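Local coordinates for protein ethylbenzene dehydrogenase alpha-subunit (PDB 2IVF) that is the alpha subunit of a molybdopterin oxidoreductase-family enzyme and binds molybdenum, two pterin guanosine dinucleotide cofactors and an iron/sulfur cluster, at residues 170-173 against 174-177. Numbering follows the deposited sequence.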
loop_
_atom_site.group_PDB
_atom_site.type_symbol
_atom_site.label_atom_id
_atom_site.label_comp_id
_atom_site.label_asym_id
_atom_site.label_seq_id
_atom_site.Cartn_x
_atom_site.Cartn_y
_atom_site.Cartn_z
ATOM N N ILE A 170 -11.529 -25.976 21.487
ATOM C CA ILE A 170 -12.192 -25.769 20.221
ATOM C C ILE A 170 -12.972 -27.012 19.810
ATOM O O ILE A 170 -14.133 -26.918 19.383
ATOM C CB ILE A 170 -11.197 -25.393 19.118
ATOM C CG1 ILE A 170 -10.585 -24.026 19.432
ATOM C CG2 ILE A 170 -11.909 -25.413 17.770
ATOM C CD1 ILE A 170 -9.301 -23.698 18.653
ATOM N N ALA A 171 -12.339 -28.171 19.933
ATOM C CA ALA A 171 -12.969 -29.423 19.547
ATOM C C ALA A 171 -14.188 -29.713 20.381
ATOM O O ALA A 171 -15.215 -30.171 19.880
ATOM C CB ALA A 171 -11.981 -30.553 19.716
ATOM N N ASP A 172 -14.064 -29.500 21.681
ATOM C CA ASP A 172 -15.226 -29.672 22.544
ATOM C C ASP A 172 -16.376 -28.755 22.143
ATOM O O ASP A 172 -17.538 -29.171 22.210
ATOM C CB ASP A 172 -14.856 -29.423 23.992
ATOM C CG ASP A 172 -14.317 -30.655 24.682
ATOM O OD1 ASP A 172 -14.581 -31.809 24.260
ATOM O OD2 ASP A 172 -13.613 -30.450 25.678
ATOM N N SER A 173 -16.086 -27.509 21.781
ATOM C CA SER A 173 -17.178 -26.595 21.403
ATOM C C SER A 173 -17.850 -27.052 20.077
ATOM O O SER A 173 -19.080 -26.964 19.911
ATOM C CB SER A 173 -16.685 -25.165 21.301
ATOM O OG SER A 173 -15.972 -24.994 20.085
ATOM N N ILE A 174 -17.037 -27.567 19.147
ATOM C CA ILE A 174 -17.559 -28.156 17.898
ATOM C C ILE A 174 -18.492 -29.342 18.180
ATOM O O ILE A 174 -19.614 -29.438 17.670
ATOM C CB ILE A 174 -16.391 -28.567 16.949
ATOM C CG1 ILE A 174 -15.645 -27.329 16.449
ATOM C CG2 ILE A 174 -16.899 -29.377 15.779
ATOM C CD1 ILE A 174 -14.347 -27.664 15.662
ATOM N N ILE A 175 -18.006 -30.255 19.005
ATOM C CA ILE A 175 -18.776 -31.385 19.456
ATOM C C ILE A 175 -20.055 -30.945 20.144
ATOM O O ILE A 175 -21.127 -31.426 19.810
ATOM C CB ILE A 175 -17.955 -32.250 20.402
ATOM C CG1 ILE A 175 -16.787 -32.882 19.633
ATOM C CG2 ILE A 175 -18.795 -33.350 20.991
ATOM C CD1 ILE A 175 -15.788 -33.599 20.483
ATOM N N ASP A 176 -19.948 -30.021 21.090
ATOM C CA ASP A 176 -21.146 -29.560 21.835
ATOM C C ASP A 176 -22.249 -29.085 20.856
ATOM O O ASP A 176 -23.412 -29.437 20.951
ATOM C CB ASP A 176 -20.760 -28.381 22.737
ATOM C CG ASP A 176 -19.958 -28.796 23.966
ATOM O OD1 ASP A 176 -19.920 -29.970 24.321
ATOM O OD2 ASP A 176 -19.340 -27.902 24.570
ATOM N N SER A 177 -21.848 -28.290 19.876
ATOM C CA SER A 177 -22.833 -27.696 18.956
ATOM C C SER A 177 -23.394 -28.725 17.970
ATOM O O SER A 177 -24.597 -28.748 17.675
ATOM C CB SER A 177 -22.216 -26.522 18.243
ATOM O OG SER A 177 -23.122 -26.016 17.276
#
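I170 O accepts two donors at once, the backbone N-H of I174 and the hydroxyl of S173, and so gives a compact example of how a buried serine is satisfied inside an alpha-helix. The backbone hydrogen bond from I174 N to I170 O measures 3.0 Å. The hydroxyl comes in at a sharper angle to the same carbonyl, with S173 OG 2.8 Å from I170 O; a chi1 of 77°, which sets OG between the backbone N and the carbonyl carbon, turns it back toward the preceding turn. The next three i to i+4 bonds follow in order: I175 N to A171 O, with an N-H...O angle of 173°, then D176 N to D172 O at 2.8 Å and S177 N to S173 O at 3.1 Å; S177 OG bonds to Q181 NE2. On the apolar side I170 CG2 lies 3.9 Å from I174 CD1, the two side chains crossing obliquely. The carboxylates of D172 and D176, one turn apart with their OD1 atoms 5.6 Å from each other, both form salt bridges with R705, and D172 OD2 also pairs with R701. S173 and I174 pack on V602 of strand 602-606, A171 and I175 on helix 687-704. Helix 163-181 is thus set between sheet and helix, and the shared arginine probably offsets the repulsion between the two aspartates while joining their helix to the loop after 687-704.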